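Side-chain contacts in beta-2-microglobulin (Danio rerio, PDB 4M9O), which forms part of the class I major histocompatibility complex and takes part in presenting peptide antigens to the immune system: residues V70-E75 against F93-N98; T54-A57 against Q63-L66; V11-P16 against K21-I26. One frame throughout, in Å; residues are numbered along the deposited sequence.

The three contacts sample one immunoglobulin C1-type sandwich. Interaction 2 and interaction 3 lie in the same four-strand sheet and pair its two outermost strands, 52-59 and 8-13, with their inner neighbours 63-72 and 23-30; interaction 1 reaches from that sheet to the last strand of the other. Interactions 1 and 3 are close companions, their centres about 6 Å apart, joined by probable backbone hydrogen bonds from L25 N to V70 O and from N23 N to F72 O, each 2.9 Å. Interaction 2 is remote, its centre about 22 Å from that of interaction 1 and about 20 Å from that of interaction 3, yet strand 63-72 links it to interaction 1.

Interaction 1: residues V70-E75 against F93-N98; sequences VAFTPE and FSWEPN
F72 and W95 meet as a T-shaped (edge-to-face) aromatic pair, the edge of the phenyl ring directed at a face of the indole. The planes stand almost perpendicular, at 84°, and the centroid of the F72 ring is 5.2 Å from that of the six-membered ring of W95. Two atoms of the phenyl edge do the touching: F72 CE1 comes within 3.7 Å of W95 CZ3, and F72 CZ lies 3.9 Å from W95 CH2. The approach is therefore offset toward the outer rim of the indole instead of falling on its middle. At that same rim P74 adds a lighter apolar contact, its CB 4.1 Å from W95 CZ3 and near the indole plane.

The opposite face of the indole is covered from its own segment, where P97 CD sits over the centre, so that W95 is clasped between a phenyl edge and a proline ring. What brings the large ring across is its first torsion: CG is anti to the backbone N (chi1 178°), and the indole extends toward F72. Were F72 cut back to an alanine, the indole would be likely to lose its edge-on partner on this face, with a gap opened against CZ3 and CH2 and more freedom for the ring to shift.

A second shell surrounds both rings. Y80 meets the F72 ring with planes at about 55°, while L25 touches F72 and W95 alike. Backbone hydrogen bonds tie F72 to N23 and W95 to Y80. The pair thus spans one end of the immunoglobulin sandwich: F72 belongs to strand 63-72 of one sheet, W95 lies in the segment 93-98 on the side of the other, and V11 and S13 of strand 8-13 touch the indole.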
loop_
_atom_site.group_PDB
_atom_site.type_symbol
_atom_site.label_atom_id
_atom_site.label_comp_id
_atom_site.label_asym_id
_atom_site.label_seq_id
_atom_site.Cartn_x
_atom_site.Cartn_y
_atom_site.Cartn_z
ATOM N N VAL A 70 -6.491 2.889 -4.168
ATOM C CA VAL A 70 -6.879 3.141 -5.538
ATOM C C VAL A 70 -7.978 2.218 -6.071
ATOM O O VAL A 70 -7.988 1.087 -5.782
ATOM C CB VAL A 70 -5.646 3.112 -6.450
ATOM C CG1 VAL A 70 -5.202 1.766 -6.716
ATOM C CG2 VAL A 70 -5.864 3.880 -7.697
ATOM N N ALA A 71 -8.872 2.727 -6.887
ATOM C CA ALA A 71 -9.811 1.880 -7.583
ATOM C C ALA A 71 -9.066 1.043 -8.616
ATOM O O ALA A 71 -8.198 1.537 -9.267
ATOM C CB ALA A 71 -10.841 2.663 -8.224
ATOM N N PHE A 72 -9.407 -0.227 -8.727
ATOM C CA PHE A 72 -8.802 -1.125 -9.707
ATOM C C PHE A 72 -9.712 -2.253 -10.152
ATOM O O PHE A 72 -10.658 -2.504 -9.510
ATOM C CB PHE A 72 -7.430 -1.652 -9.269
ATOM C CG PHE A 72 -7.461 -2.799 -8.274
ATOM C CD1 PHE A 72 -7.120 -4.040 -8.666
ATOM C CD2 PHE A 72 -7.761 -2.611 -6.961
ATOM C CE1 PHE A 72 -7.132 -5.079 -7.790
ATOM C CE2 PHE A 72 -7.764 -3.655 -6.092
ATOM C CZ PHE A 72 -7.439 -4.875 -6.509
ATOM N N THR A 73 -9.394 -2.899 -11.254
ATOM C CA THR A 73 -10.099 -4.066 -11.712
ATOM C C THR A 73 -9.089 -5.155 -12.062
ATOM O O THR A 73 -8.425 -5.080 -13.041
ATOM C CB THR A 73 -10.966 -3.726 -12.927
ATOM O OG1 THR A 73 -11.933 -2.780 -12.544
ATOM C CG2 THR A 73 -11.668 -4.929 -13.464
ATOM N N PRO A 74 -9.002 -6.187 -11.258
ATOM C CA PRO A 74 -8.022 -7.220 -11.509
ATOM C C PRO A 74 -8.282 -8.034 -12.778
ATOM O O PRO A 74 -9.384 -8.263 -13.091
ATOM C CB PRO A 74 -8.145 -8.084 -10.266
ATOM C CG PRO A 74 -9.391 -7.752 -9.697
ATOM C CD PRO A 74 -9.633 -6.381 -9.956
ATOM N N GLU A 75 -7.246 -8.399 -13.496
ATOM C CA GLU A 75 -7.329 -9.237 -14.656
ATOM C C GLU A 75 -6.152 -10.188 -14.631
ATOM O O GLU A 75 -5.153 -9.934 -14.014
ATOM C CB GLU A 75 -7.371 -8.458 -15.969
ATOM C CG GLU A 75 -8.220 -7.181 -16.028
ATOM C CD GLU A 75 -9.696 -7.392 -16.235
ATOM O OE1 GLU A 75 -10.158 -8.512 -16.325
ATOM O OE2 GLU A 75 -10.420 -6.406 -16.322
ATOM N N PHE A 93 5.838 -4.694 -1.996
ATOM C CA PHE A 93 4.932 -5.679 -1.441
ATOM C C PHE A 93 3.839 -6.018 -2.442
ATOM O O PHE A 93 3.100 -5.198 -2.849
ATOM C CB PHE A 93 4.368 -5.196 -0.110
ATOM C CG PHE A 93 5.415 -4.856 0.895
ATOM C CD1 PHE A 93 5.747 -5.734 1.883
ATOM C CD2 PHE A 93 6.110 -3.691 0.826
ATOM C CE1 PHE A 93 6.694 -5.441 2.779
ATOM C CE2 PHE A 93 7.052 -3.411 1.732
ATOM C CZ PHE A 93 7.349 -4.301 2.701
ATOM N N SER A 94 3.795 -7.263 -2.843
ATOM C CA SER A 94 2.843 -7.736 -3.832
ATOM C C SER A 94 1.449 -8.058 -3.299
ATOM O O SER A 94 1.328 -8.566 -2.264
ATOM C CB SER A 94 3.402 -8.951 -4.555
ATOM O OG SER A 94 4.540 -8.642 -5.301
ATOM N N TRP A 95 0.419 -7.755 -4.043
ATOM C CA TRP A 95 -0.913 -8.205 -3.720
ATOM C C TRP A 95 -1.011 -9.635 -4.243
ATOM O O TRP A 95 -0.846 -9.871 -5.389
ATOM C CB TRP A 95 -1.978 -7.332 -4.347
ATOM C CG TRP A 95 -3.382 -7.777 -4.082
ATOM C CD1 TRP A 95 -3.943 -7.989 -2.893
ATOM C CD2 TRP A 95 -4.382 -8.049 -5.041
ATOM N NE1 TRP A 95 -5.210 -8.369 -3.029
ATOM C CE2 TRP A 95 -5.516 -8.425 -4.348
ATOM C CE3 TRP A 95 -4.427 -8.021 -6.434
ATOM C CZ2 TRP A 95 -6.685 -8.767 -4.986
ATOM C CZ3 TRP A 95 -5.581 -8.352 -7.046
ATOM C CH2 TRP A 95 -6.698 -8.718 -6.325
ATOM N N GLU A 96 -1.285 -10.543 -3.333
ATOM C CA GLU A 96 -1.282 -11.964 -3.558
ATOM C C GLU A 96 -2.625 -12.558 -3.170
ATOM O O GLU A 96 -2.754 -13.073 -2.102
ATOM C CB GLU A 96 -0.215 -12.616 -2.672
ATOM C CG GLU A 96 1.228 -12.403 -3.089
ATOM C CD GLU A 96 2.277 -12.945 -2.099
ATOM O OE1 GLU A 96 1.914 -13.485 -1.043
ATOM O OE2 GLU A 96 3.487 -12.831 -2.379
ATOM N N PRO A 97 -3.631 -12.457 -4.022
ATOM C CA PRO A 97 -4.893 -13.098 -3.717
ATOM C C PRO A 97 -4.790 -14.529 -4.167
ATOM O O PRO A 97 -3.812 -14.918 -4.740
ATOM C CB PRO A 97 -5.856 -12.360 -4.606
ATOM C CG PRO A 97 -5.076 -12.045 -5.733
ATOM C CD PRO A 97 -3.767 -11.657 -5.234
ATOM N N ASN A 98 -5.809 -15.283 -3.930
ATOM C CA ASN A 98 -5.877 -16.559 -4.555
ATOM C C ASN A 98 -7.183 -16.537 -5.268
ATOM O O ASN A 98 -8.224 -16.649 -4.681
ATOM C CB ASN A 98 -5.796 -17.687 -3.571
ATOM C CG ASN A 98 -5.428 -18.980 -4.232
ATOM O OD1 ASN A 98 -6.168 -19.478 -5.057
ATOM N ND2 ASN A 98 -4.269 -19.516 -3.899
#

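Interaction 2: residues T54-A57 against Q63-L66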
loop_
_atom_site.group_PDB
_atom_site.type_symbol
_atom_site.label_atom_id
_atom_site.label_comp_id
_atom_site.label_asym_id
_atom_site.label_seq_id
_atom_site.Cartn_x
_atom_site.Cartn_y
_atom_site.Cartn_z
ATOM N N THR A 54 -4.226 9.037 2.802
ATOM C CA THR A 54 -4.672 9.655 4.028
ATOM C C THR A 54 -3.573 10.556 4.584
ATOM O O THR A 54 -2.462 10.405 4.252
ATOM C CB THR A 54 -5.167 8.638 5.093
ATOM O OG1 THR A 54 -4.115 7.797 5.498
ATOM C CG2 THR A 54 -6.302 7.804 4.558
ATOM N N ASP A 55 -3.943 11.529 5.380
ATOM C CA ASP A 55 -2.990 12.335 6.092
ATOM C C ASP A 55 -2.399 11.456 7.183
ATOM O O ASP A 55 -3.078 10.680 7.725
ATOM C CB ASP A 55 -3.620 13.591 6.636
ATOM C CG ASP A 55 -3.965 14.585 5.542
ATOM O OD1 ASP A 55 -3.095 14.938 4.758
ATOM O OD2 ASP A 55 -5.111 14.986 5.460
ATOM N N LEU A 56 -1.123 11.591 7.447
ATOM C CA LEU A 56 -0.434 10.754 8.398
ATOM C C LEU A 56 -1.081 10.867 9.764
ATOM O O LEU A 56 -1.337 11.930 10.215
ATOM C CB LEU A 56 1.025 11.156 8.469
ATOM C CG LEU A 56 1.904 10.399 9.449
ATOM C CD1 LEU A 56 2.358 9.102 8.926
ATOM C CD2 LEU A 56 3.012 11.189 9.931
ATOM N N ALA A 57 -1.366 9.733 10.365
ATOM C CA ALA A 57 -2.021 9.661 11.639
ATOM C C ALA A 57 -1.078 9.249 12.750
ATOM O O ALA A 57 -0.220 8.480 12.549
ATOM C CB ALA A 57 -3.168 8.724 11.577
ATOM N N GLN A 63 2.396 5.614 17.724
ATOM C CA GLN A 63 2.065 4.982 16.477
ATOM C C GLN A 63 1.667 5.866 15.303
ATOM O O GLN A 63 0.713 6.555 15.332
ATOM C CB GLN A 63 1.052 3.880 16.677
ATOM C CG GLN A 63 0.970 2.983 15.489
ATOM C CD GLN A 63 -0.077 1.954 15.617
ATOM O OE1 GLN A 63 -1.201 2.255 15.910
ATOM N NE2 GLN A 63 0.280 0.736 15.391
ATOM N N PHE A 64 2.438 5.778 14.268
ATOM C CA PHE A 64 2.180 6.469 13.047
ATOM C C PHE A 64 1.528 5.496 12.059
ATOM O O PHE A 64 1.903 4.380 11.995
ATOM C CB PHE A 64 3.489 7.025 12.486
ATOM C CG PHE A 64 4.086 8.171 13.283
ATOM C CD1 PHE A 64 3.580 9.417 13.194
ATOM C CD2 PHE A 64 5.187 7.996 14.055
ATOM C CE1 PHE A 64 4.122 10.418 13.889
ATOM C CE2 PHE A 64 5.712 9.016 14.734
ATOM C CZ PHE A 64 5.187 10.207 14.658
ATOM N N HIS A 65 0.557 5.953 11.300
ATOM C CA HIS A 65 0.012 5.175 10.225
ATOM C C HIS A 65 -0.494 5.955 9.019
ATOM O O HIS A 65 -0.923 7.050 9.129
ATOM C CB HIS A 65 -0.994 4.116 10.677
ATOM C CG HIS A 65 -2.238 4.669 11.257
ATOM N ND1 HIS A 65 -3.334 4.987 10.495
ATOM C CD2 HIS A 65 -2.562 4.971 12.521
ATOM C CE1 HIS A 65 -4.288 5.446 11.271
ATOM N NE2 HIS A 65 -3.846 5.440 12.508
ATOM N N LEU A 66 -0.400 5.325 7.882
ATOM C CA LEU A 66 -0.747 5.889 6.629
ATOM C C LEU A 66 -1.399 4.851 5.730
ATOM O O LEU A 66 -0.989 3.748 5.706
ATOM C CB LEU A 66 0.534 6.390 6.000
ATOM C CG LEU A 66 0.548 7.451 4.941
ATOM C CD1 LEU A 66 0.008 8.730 5.459
ATOM C CD2 LEU A 66 1.956 7.663 4.450
HETATM O O HOH W 1 -3.647 8.121 8.267
#
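A57 and H65 form an antiparallel hydrogen-bonded pair whose side chains share a face of the sheet. With chi1 at 66°, H65 CG is held between its own backbone N and carbonyl carbon, a rotation that folds the imidazole over the methyl group of A57. The result is a CH-pi contact: A57 CB lies 3.6 Å from the ring centroid, 20° off the normal, displaced toward the CE1 and NE2 rim.

L66 turns another way. Its CD1 branch reaches the backbone of the partner segment, 3.6 Å from L56 CA, and also touches the carbonyl oxygen of T54. L56, with CG opposite its backbone N (chi1 179°), crosses F64 at a slant and sets CD2 3.8 Å from F64 CD1.

Two backbone hydrogen bonds hold the pair, A57 N to H65 O at 3.0 Å, nearly straight, and H65 N to A57 O at 2.9 Å. Next to it, where strand 52-59 is interrupted, a water bridges the segments: it donates to D55 O and H65 O and accepts from T54 OG1, which also bonds to T67 N. H65 O thus takes two donors. Backbone bonding resumes between T54 and T67.

The contact belongs to the hairpin of strands 52-59 and 63-72, the former being outermost in its sheet; F64 stacks on F58 and touches F32, L66 packs on I37, and H65 touches S30 of strand 23-30.

Interaction 3: residues V11-P16 against K21-I26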
loop_
_atom_site.group_PDB
_atom_site.type_symbol
_atom_site.label_atom_id
_atom_site.label_comp_id
_atom_site.label_asym_id
_atom_site.label_seq_id
_atom_site.Cartn_x
_atom_site.Cartn_y
_atom_site.Cartn_z
ATOM N N VAL A 11 -0.713 -5.134 1.989
ATOM C CA VAL A 11 -1.441 -4.901 0.749
ATOM C C VAL A 11 -2.647 -5.839 0.622
ATOM O O VAL A 11 -2.520 -7.004 0.786
ATOM C CB VAL A 11 -0.558 -5.010 -0.460
ATOM C CG1 VAL A 11 -1.182 -4.394 -1.633
ATOM C CG2 VAL A 11 0.719 -4.413 -0.210
ATOM N N TYR A 12 -3.808 -5.283 0.368
ATOM C CA TYR A 12 -5.043 -5.992 0.374
ATOM C C TYR A 12 -6.103 -5.289 -0.430
ATOM O O TYR A 12 -6.052 -4.125 -0.613
ATOM C CB TYR A 12 -5.538 -6.248 1.812
ATOM C CG TYR A 12 -5.623 -5.049 2.686
ATOM C CD1 TYR A 12 -4.579 -4.690 3.477
ATOM C CD2 TYR A 12 -6.745 -4.268 2.710
ATOM C CE1 TYR A 12 -4.634 -3.623 4.260
ATOM C CE2 TYR A 12 -6.811 -3.156 3.515
ATOM C CZ TYR A 12 -5.737 -2.832 4.280
ATOM O OH TYR A 12 -5.763 -1.771 5.086
ATOM N N SER A 13 -7.079 -6.040 -0.881
ATOM C CA SER A 13 -8.269 -5.492 -1.475
ATOM C C SER A 13 -9.398 -5.353 -0.464
ATOM O O SER A 13 -9.461 -6.065 0.480
ATOM C CB SER A 13 -8.749 -6.272 -2.695
ATOM O OG SER A 13 -9.019 -7.590 -2.399
ATOM N N HIS A 14 -10.273 -4.402 -0.708
ATOM C CA HIS A 14 -11.427 -4.145 0.093
ATOM C C HIS A 14 -12.415 -5.301 0.055
ATOM O O HIS A 14 -12.922 -5.704 1.043
ATOM C CB HIS A 14 -12.094 -2.853 -0.316
ATOM C CG HIS A 14 -13.046 -2.329 0.695
ATOM N ND1 HIS A 14 -12.791 -2.365 2.038
ATOM C CD2 HIS A 14 -14.276 -1.807 0.565
ATOM C CE1 HIS A 14 -13.814 -1.869 2.688
ATOM N NE2 HIS A 14 -14.725 -1.515 1.816
ATOM N N PHE A 15 -12.594 -5.853 -1.123
ATOM C CA PHE A 15 -13.467 -6.947 -1.385
ATOM C C PHE A 15 -12.692 -8.105 -1.920
ATOM O O PHE A 15 -11.626 -7.957 -2.379
ATOM C CB PHE A 15 -14.469 -6.546 -2.419
ATOM C CG PHE A 15 -15.443 -5.608 -1.936
ATOM C CD1 PHE A 15 -16.188 -5.911 -0.882
ATOM C CD2 PHE A 15 -15.593 -4.387 -2.513
ATOM C CE1 PHE A 15 -17.085 -5.057 -0.429
ATOM C CE2 PHE A 15 -16.483 -3.531 -2.053
ATOM C CZ PHE A 15 -17.243 -3.866 -1.020
ATOM N N PRO A 16 -13.260 -9.271 -1.854
ATOM C CA PRO A 16 -12.582 -10.432 -2.363
ATOM C C PRO A 16 -12.386 -10.212 -3.829
ATOM O O PRO A 16 -13.235 -9.734 -4.490
ATOM C CB PRO A 16 -13.576 -11.526 -2.112
ATOM C CG PRO A 16 -14.397 -11.056 -1.140
ATOM C CD PRO A 16 -14.368 -9.645 -1.001
ATOM N N LYS A 21 -13.948 -7.577 -11.922
ATOM C CA LYS A 21 -14.851 -6.847 -11.067
ATOM C C LYS A 21 -14.136 -5.692 -10.381
ATOM O O LYS A 21 -13.128 -5.882 -9.804
ATOM C CB LYS A 21 -15.542 -7.788 -10.072
ATOM C CG LYS A 21 -16.204 -7.123 -8.868
ATOM C CD LYS A 21 -16.465 -8.068 -7.685
ATOM C CE LYS A 21 -15.415 -7.924 -6.484
ATOM N NZ LYS A 21 -15.455 -6.643 -5.765
ATOM N N PRO A 22 -14.710 -4.506 -10.458
ATOM C CA PRO A 22 -14.168 -3.323 -9.807
ATOM C C PRO A 22 -14.085 -3.467 -8.324
ATOM O O PRO A 22 -15.007 -3.940 -7.720
ATOM C CB PRO A 22 -15.205 -2.267 -10.112
ATOM C CG PRO A 22 -15.887 -2.740 -11.210
ATOM C CD PRO A 22 -15.963 -4.189 -11.125
ATOM N N ASN A 23 -12.962 -3.034 -7.777
ATOM C CA ASN A 23 -12.570 -3.197 -6.407
ATOM C C ASN A 23 -11.687 -2.038 -5.975
ATOM O O ASN A 23 -11.455 -1.160 -6.713
ATOM C CB ASN A 23 -11.817 -4.509 -6.254
ATOM C CG ASN A 23 -11.898 -5.114 -4.858
ATOM O OD1 ASN A 23 -11.998 -4.456 -3.875
ATOM N ND2 ASN A 23 -11.802 -6.383 -4.812
ATOM N N THR A 24 -11.237 -2.054 -4.745
ATOM C CA THR A 24 -10.302 -1.084 -4.236
ATOM C C THR A 24 -9.051 -1.792 -3.760
ATOM O O THR A 24 -9.126 -2.738 -3.031
ATOM C CB THR A 24 -10.868 -0.284 -3.087
ATOM O OG1 THR A 24 -12.091 0.284 -3.459
ATOM C CG2 THR A 24 -9.961 0.791 -2.718
ATOM N N LEU A 25 -7.916 -1.291 -4.196
ATOM C CA LEU A 25 -6.617 -1.760 -3.788
ATOM C C LEU A 25 -6.083 -0.856 -2.672
ATOM O O LEU A 25 -6.123 0.329 -2.778
ATOM C CB LEU A 25 -5.649 -1.895 -4.967
ATOM C CG LEU A 25 -4.263 -2.503 -4.704
ATOM C CD1 LEU A 25 -4.282 -3.895 -4.299
ATOM C CD2 LEU A 25 -3.250 -2.293 -5.800
ATOM N N ILE A 26 -5.634 -1.457 -1.597
ATOM C CA ILE A 26 -5.188 -0.760 -0.396
ATOM C C ILE A 26 -3.808 -1.144 0.114
ATOM O O ILE A 26 -3.514 -2.280 0.204
ATOM C CB ILE A 26 -6.200 -0.956 0.746
ATOM C CG1 ILE A 26 -7.611 -0.672 0.277
ATOM C CG2 ILE A 26 -5.842 -0.152 1.932
ATOM C CD1 ILE A 26 -8.663 -1.396 0.977
#
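N23 OD1 is gripped by two backbone amides, F15 N from across the contact at 3.1 Å and T24 N of its own segment at 2.7 Å. The bond from F15 lies in the carbonyl plane of the asparagine side chain and uses a lone pair. The other end of the amide answers it: N23 ND2 donates to F15 O at 2.9 Å, nearly straight and in the amide plane, although it meets the F15 carbonyl from well above that group's plane. One side chain therefore reads both backbone polar groups of F15, which also fixes which way round the amide sits. The conformation that makes this possible has N23 CG anti to its backbone N (chi1 -154°), carrying the amide across to the turn. F15 O is itself doubly held, since S13 OG donates to it at 2.6 Å.

Around this polar clasp K21 bends back on its last two torsions, bringing NZ 3.5 Å from F15 CB and making a weak hydrogen bond to P22 O. Farther along the strands the packing turns apolar. Y12 lies against I26 with CE2 3.5 Å from I26 CG2, and the methyl also touches the CZ and OH end of the ring; I26 CD1 continues past it to H14. On the opposite face of the sheet V11 CG1 and L25 CD1 approach to 4.1 Å. Backbone bonds of Y12 with I26, and of H14 N with T24 O, set the antiparallel register.

These residues pair the two arms of the hairpin of strands 8-13 and 23-30, next to its turn. Strand 63-72 lies beyond 23-30, meeting N23 and L25 through F72 and V70, while across the sandwich V11 touches C82, and L25 touches Y80, of strand 80-86 in the facing sheet.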